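Long-range contact in uroporphyrin-III C-methyltransferase (Thermus thermophilus, PDB 1VE2), which probably transfers methyl groups from S-adenosyl-L-methionine to uroporphyrinogen III in tetrapyrrole biosynthesis: residues V25-V38 and R70-L84. Residues are numbered along the deposited sequence; the frame is centred on the assembly and turned at random.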
loop_
_atom_site.group_PDB
_atom_site.type_symbol
_atom_site.label_atom_id
_atom_site.label_comp_id
_atom_site.label_asym_id
_atom_site.label_seq_id
_atom_site.Cartn_x
_atom_site.Cartn_y
_atom_site.Cartn_z
ATOM N N VAL A 25 -16.040 -4.306 -10.569
ATOM C CA VAL A 25 -16.651 -5.248 -9.647
ATOM C C VAL A 25 -17.866 -4.657 -8.942
ATOM O O VAL A 25 -18.879 -5.333 -8.800
ATOM C CB VAL A 25 -15.643 -5.737 -8.582
ATOM C CG1 VAL A 25 -16.371 -6.568 -7.512
ATOM C CG2 VAL A 25 -14.554 -6.559 -9.252
ATOM N N LEU A 26 -17.770 -3.404 -8.502
ATOM C CA LEU A 26 -18.889 -2.768 -7.811
ATOM C C LEU A 26 -20.087 -2.550 -8.729
ATOM O O LEU A 26 -21.205 -2.335 -8.260
ATOM C CB LEU A 26 -18.460 -1.436 -7.192
ATOM C CG LEU A 26 -17.453 -1.574 -6.041
ATOM C CD1 LEU A 26 -17.153 -0.212 -5.432
ATOM C CD2 LEU A 26 -18.031 -2.514 -4.989
ATOM N N GLU A 27 -19.856 -2.611 -10.034
ATOM C CA GLU A 27 -20.941 -2.435 -10.991
ATOM C C GLU A 27 -21.668 -3.750 -11.237
ATOM O O GLU A 27 -22.896 -3.784 -11.319
ATOM C CB GLU A 27 -20.403 -1.919 -12.323
ATOM C CG GLU A 27 -19.600 -0.654 -12.209
ATOM C CD GLU A 27 -19.183 -0.117 -13.554
ATOM O OE1 GLU A 27 -18.568 -0.867 -14.343
ATOM O OE2 GLU A 27 -19.477 1.064 -13.826
ATOM N N VAL A 28 -20.903 -4.830 -11.348
ATOM C CA VAL A 28 -21.471 -6.143 -11.622
ATOM C C VAL A 28 -21.920 -6.947 -10.399
ATOM O O VAL A 28 -22.872 -7.713 -10.487
ATOM C CB VAL A 28 -20.486 -7.002 -12.452
ATOM C CG1 VAL A 28 -20.092 -6.258 -13.722
ATOM C CG2 VAL A 28 -19.248 -7.330 -11.634
ATOM N N ALA A 29 -21.251 -6.777 -9.259
ATOM C CA ALA A 29 -21.622 -7.521 -8.053
ATOM C C ALA A 29 -23.112 -7.386 -7.723
ATOM O O ALA A 29 -23.642 -6.278 -7.638
ATOM C CB ALA A 29 -20.782 -7.056 -6.873
ATOM N N GLU A 30 -23.774 -8.523 -7.526
ATOM C CA GLU A 30 -25.205 -8.558 -7.212
ATOM C C GLU A 30 -25.486 -8.179 -5.771
ATOM O O GLU A 30 -26.532 -7.615 -5.460
ATOM C CB GLU A 30 -25.763 -9.955 -7.468
ATOM C CG GLU A 30 -25.619 -10.423 -8.899
ATOM C CD GLU A 30 -25.932 -11.897 -9.051
ATOM O OE1 GLU A 30 -27.036 -12.312 -8.635
ATOM O OE2 GLU A 30 -25.081 -12.641 -9.582
ATOM N N VAL A 31 -24.550 -8.515 -4.889
ATOM C CA VAL A 31 -24.675 -8.216 -3.472
ATOM C C VAL A 31 -23.301 -7.780 -2.972
ATOM O O VAL A 31 -22.284 -8.351 -3.366
ATOM C CB VAL A 31 -25.141 -9.461 -2.675
ATOM C CG1 VAL A 31 -25.253 -9.125 -1.193
ATOM C CG2 VAL A 31 -26.485 -9.951 -3.208
ATOM N N VAL A 32 -23.278 -6.769 -2.114
ATOM C CA VAL A 32 -22.022 -6.251 -1.580
ATOM C C VAL A 32 -22.075 -6.120 -0.064
ATOM O O VAL A 32 -22.850 -5.317 0.466
ATOM C CB VAL A 32 -21.703 -4.862 -2.176
ATOM C CG1 VAL A 32 -20.350 -4.363 -1.674
ATOM C CG2 VAL A 32 -21.721 -4.932 -3.693
ATOM N N LEU A 33 -21.266 -6.920 0.632
ATOM C CA LEU A 33 -21.203 -6.861 2.090
ATOM C C LEU A 33 -20.086 -5.866 2.386
ATOM O O LEU A 33 -18.903 -6.198 2.290
ATOM C CB LEU A 33 -20.853 -8.232 2.684
ATOM C CG LEU A 33 -21.621 -9.494 2.266
ATOM C CD1 LEU A 33 -21.651 -10.447 3.462
ATOM C CD2 LEU A 33 -23.033 -9.179 1.835
ATOM N N HIS A 34 -20.466 -4.651 2.759
ATOM C CA HIS A 34 -19.501 -3.585 2.994
ATOM C C HIS A 34 -19.345 -3.111 4.431
ATOM O O HIS A 34 -20.313 -3.065 5.191
ATOM C CB HIS A 34 -19.876 -2.380 2.127
ATOM C CG HIS A 34 -21.125 -1.681 2.573
ATOM N ND1 HIS A 34 -21.138 -0.777 3.613
ATOM C CD2 HIS A 34 -22.405 -1.771 2.139
ATOM C CE1 HIS A 34 -22.371 -0.340 3.802
ATOM N NE2 HIS A 34 -23.160 -0.927 2.922
ATOM N N ASP A 35 -18.116 -2.741 4.783
ATOM C CA ASP A 35 -17.819 -2.217 6.112
ATOM C C ASP A 35 -18.666 -0.967 6.327
ATOM O O ASP A 35 -18.917 -0.214 5.386
ATOM C CB ASP A 35 -16.344 -1.830 6.215
ATOM C CG ASP A 35 -15.433 -3.022 6.359
ATOM O OD1 ASP A 35 -14.206 -2.829 6.250
ATOM O OD2 ASP A 35 -15.932 -4.138 6.591
ATOM N N ARG A 36 -19.095 -0.748 7.566
ATOM C CA ARG A 36 -19.914 0.412 7.913
ATOM C C ARG A 36 -19.235 1.737 7.560
ATOM O O ARG A 36 -19.884 2.666 7.087
ATOM C CB ARG A 36 -20.212 0.426 9.419
ATOM C CG ARG A 36 -20.883 -0.819 9.978
ATOM C CD ARG A 36 -22.389 -0.804 9.769
ATOM N NE ARG A 36 -23.038 -1.900 10.487
ATOM C CZ ARG A 36 -24.353 -2.092 10.539
ATOM N NH1 ARG A 36 -25.178 -1.260 9.913
ATOM N NH2 ARG A 36 -24.847 -3.117 11.222
ATOM N N LEU A 37 -17.930 1.816 7.798
ATOM C CA LEU A 37 -17.174 3.044 7.550
ATOM C C LEU A 37 -16.676 3.258 6.116
ATOM O O LEU A 37 -15.717 3.997 5.904
ATOM C CB LEU A 37 -15.981 3.108 8.515
ATOM C CG LEU A 37 -15.606 4.430 9.207
ATOM C CD1 LEU A 37 -14.536 4.146 10.256
ATOM C CD2 LEU A 37 -15.107 5.465 8.204
ATOM N N VAL A 38 -17.306 2.624 5.132
ATOM C CA VAL A 38 -16.867 2.821 3.750
ATOM C C VAL A 38 -17.425 4.140 3.218
ATOM O O VAL A 38 -18.612 4.428 3.376
ATOM C CB VAL A 38 -17.306 1.649 2.838
ATOM C CG1 VAL A 38 -17.118 2.023 1.372
ATOM C CG2 VAL A 38 -16.473 0.411 3.158
ATOM N N ARG A 70 -21.989 -16.067 4.954
ATOM C CA ARG A 70 -22.897 -15.454 3.995
ATOM C C ARG A 70 -22.272 -15.356 2.603
ATOM O O ARG A 70 -22.944 -15.603 1.603
ATOM C CB ARG A 70 -23.337 -14.072 4.490
ATOM C CG ARG A 70 -24.410 -13.417 3.626
ATOM C CD ARG A 70 -25.560 -14.372 3.320
ATOM N NE ARG A 70 -26.662 -13.702 2.625
ATOM C CZ ARG A 70 -27.646 -14.335 1.990
ATOM N NH1 ARG A 70 -27.672 -15.662 1.950
ATOM N NH2 ARG A 70 -28.610 -13.640 1.398
ATOM N N LEU A 71 -20.988 -15.007 2.537
ATOM C CA LEU A 71 -20.299 -14.908 1.246
ATOM C C LEU A 71 -20.345 -16.276 0.557
ATOM O O LEU A 71 -20.666 -16.384 -0.630
ATOM C CB LEU A 71 -18.837 -14.474 1.455
ATOM C CG LEU A 71 -18.612 -13.050 1.987
ATOM C CD1 LEU A 71 -17.132 -12.836 2.303
ATOM C CD2 LEU A 71 -19.095 -12.036 0.964
ATOM N N ILE A 72 -20.031 -17.318 1.318
ATOM C CA ILE A 72 -20.042 -18.677 0.806
ATOM C C ILE A 72 -21.460 -19.069 0.398
ATOM O O ILE A 72 -21.666 -19.591 -0.694
ATOM C CB ILE A 72 -19.494 -19.671 1.860
ATOM C CG1 ILE A 72 -17.997 -19.403 2.080
ATOM C CG2 ILE A 72 -19.719 -21.119 1.405
ATOM C CD1 ILE A 72 -17.381 -20.161 3.246
ATOM N N ALA A 73 -22.439 -18.804 1.259
ATOM C CA ALA A 73 -23.826 -19.146 0.946
ATOM C C ALA A 73 -24.255 -18.493 -0.372
ATOM O O ALA A 73 -24.802 -19.156 -1.252
ATOM C CB ALA A 73 -24.752 -18.699 2.080
ATOM N N LEU A 74 -23.997 -17.196 -0.504
ATOM C CA LEU A 74 -24.363 -16.460 -1.709
ATOM C C LEU A 74 -23.749 -17.029 -2.981
ATOM O O LEU A 74 -24.429 -17.140 -4.005
ATOM C CB LEU A 74 -23.974 -14.989 -1.565
ATOM C CG LEU A 74 -24.889 -14.192 -0.633
ATOM C CD1 LEU A 74 -24.250 -12.861 -0.271
ATOM C CD2 LEU A 74 -26.235 -13.992 -1.314
ATOM N N ALA A 75 -22.468 -17.382 -2.920
ATOM C CA ALA A 75 -21.779 -17.933 -4.082
ATOM C C ALA A 75 -22.353 -19.296 -4.474
ATOM O O ALA A 75 -22.447 -19.629 -5.660
ATOM C CB ALA A 75 -20.284 -18.061 -3.793
ATOM N N ARG A 76 -22.724 -20.090 -3.479
ATOM C CA ARG A 76 -23.284 -21.406 -3.755
ATOM C C ARG A 76 -24.679 -21.286 -4.366
ATOM O O ARG A 76 -25.153 -22.208 -5.030
ATOM C CB ARG A 76 -23.291 -22.248 -2.476
ATOM C CG ARG A 76 -21.893 -22.760 -2.125
ATOM C CD ARG A 76 -21.835 -23.491 -0.796
ATOM N NE ARG A 76 -20.555 -24.178 -0.635
ATOM C CZ ARG A 76 -20.082 -24.624 0.525
ATOM N NH1 ARG A 76 -20.782 -24.455 1.641
ATOM N NH2 ARG A 76 -18.908 -25.241 0.569
ATOM N N GLU A 77 -25.323 -20.142 -4.143
ATOM C CA GLU A 77 -26.643 -19.872 -4.709
ATOM C C GLU A 77 -26.441 -19.493 -6.175
ATOM O O GLU A 77 -27.400 -19.327 -6.930
ATOM C CB GLU A 77 -27.322 -18.713 -3.972
ATOM C CG GLU A 77 -28.001 -19.098 -2.669
ATOM C CD GLU A 77 -28.552 -17.898 -1.929
ATOM O OE1 GLU A 77 -29.008 -16.952 -2.603
ATOM O OE2 GLU A 77 -28.542 -17.903 -0.677
ATOM N N GLY A 78 -25.176 -19.349 -6.561
ATOM C CA GLY A 78 -24.836 -19.003 -7.931
ATOM C C GLY A 78 -24.680 -17.516 -8.197
ATOM O O GLY A 78 -24.633 -17.094 -9.349
ATOM N N ARG A 79 -24.584 -16.721 -7.138
ATOM C CA ARG A 79 -24.446 -15.274 -7.272
ATOM C C ARG A 79 -23.003 -14.774 -7.287
ATOM O O ARG A 79 -22.101 -15.428 -6.762
ATOM C CB ARG A 79 -25.187 -14.572 -6.132
ATOM C CG ARG A 79 -26.704 -14.630 -6.209
ATOM C CD ARG A 79 -27.304 -14.065 -4.935
ATOM N NE ARG A 79 -28.688 -13.630 -5.100
ATOM C CZ ARG A 79 -29.064 -12.571 -5.814
ATOM N NH1 ARG A 79 -28.162 -11.828 -6.439
ATOM N NH2 ARG A 79 -30.347 -12.247 -5.896
ATOM N N VAL A 80 -22.807 -13.610 -7.907
ATOM C CA VAL A 80 -21.504 -12.951 -7.965
ATOM C C VAL A 80 -21.605 -11.904 -6.874
ATOM O O VAL A 80 -22.436 -11.007 -6.950
ATOM C CB VAL A 80 -21.273 -12.230 -9.303
ATOM C CG1 VAL A 80 -20.015 -11.364 -9.218
ATOM C CG2 VAL A 80 -21.141 -13.250 -10.420
ATOM N N VAL A 81 -20.766 -12.010 -5.854
ATOM C CA VAL A 81 -20.848 -11.068 -4.760
ATOM C C VAL A 81 -19.506 -10.460 -4.399
ATOM O O VAL A 81 -18.452 -10.929 -4.836
ATOM C CB VAL A 81 -21.467 -11.748 -3.526
ATOM C CG1 VAL A 81 -22.880 -12.224 -3.867
ATOM C CG2 VAL A 81 -20.618 -12.925 -3.098
ATOM N N ALA A 82 -19.554 -9.399 -3.607
ATOM C CA ALA A 82 -18.335 -8.723 -3.204
ATOM C C ALA A 82 -18.329 -8.369 -1.733
ATOM O O ALA A 82 -19.366 -8.056 -1.147
ATOM C CB ALA A 82 -18.141 -7.451 -4.031
ATOM N N ARG A 83 -17.140 -8.447 -1.154
ATOM C CA ARG A 83 -16.900 -8.073 0.230
ATOM C C ARG A 83 -16.128 -6.766 0.011
ATOM O O ARG A 83 -15.039 -6.780 -0.564
ATOM C CB ARG A 83 -16.007 -9.118 0.911
ATOM C CG ARG A 83 -15.520 -8.746 2.303
ATOM C CD ARG A 83 -16.602 -8.869 3.362
ATOM N NE ARG A 83 -16.085 -8.481 4.667
ATOM C CZ ARG A 83 -16.173 -7.262 5.188
ATOM N NH1 ARG A 83 -16.778 -6.287 4.520
ATOM N NH2 ARG A 83 -15.626 -7.007 6.372
ATOM N N LEU A 84 -16.698 -5.643 0.438
ATOM C CA LEU A 84 -16.060 -4.336 0.247
ATOM C C LEU A 84 -15.474 -3.860 1.566
ATOM O O LEU A 84 -16.193 -3.689 2.555
ATOM C CB LEU A 84 -17.081 -3.326 -0.286
ATOM C CG LEU A 84 -16.570 -1.923 -0.655
ATOM C CD1 LEU A 84 -15.518 -2.002 -1.785
ATOM C CD2 LEU A 84 -17.761 -1.078 -1.107
#
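Strands 31-34 and 80-84 run parallel, their axes 4.6 Å apart at 17°, and A82 N to V31 O (2.9 Å), L33 N to A82 O and L84 N to L33 O form the ladder between them. L33 O takes a second donor, R83 NH1 at 3.1 Å, from the face opposite L84 N. A bend at chi2 (75°) turns the R83 guanidinium across toward L33 and D35. Its NH1 and NH2 both grip D35 OD2, NH2 at 2.9 Å on the syn lone pair and NH1 from above the carboxylate plane. The two planes stand 70° apart. R83 NE pairs with E98, so a leucine in its place would probably leave both D35 and E98 without their shared positive partner. At the other end E30 OE2 accepts V80 N at 3.0 Å. L33 and V31 pack beneath helix 64-76, L33 CG lying 3.8 Å from L71 CD2 and V31 CG1 meeting L74 CD1. On the opposite face A82 CB sits against V25 CG1 and A29 CB, and L84 fits between L26 CD2 and V38 CG1. Helices 20-28 and 64-76 thus flank opposite faces of the five-stranded parallel sheet, the three-layer alpha/beta/alpha arrangement of the N-terminal domain in tetrapyrrole methylases.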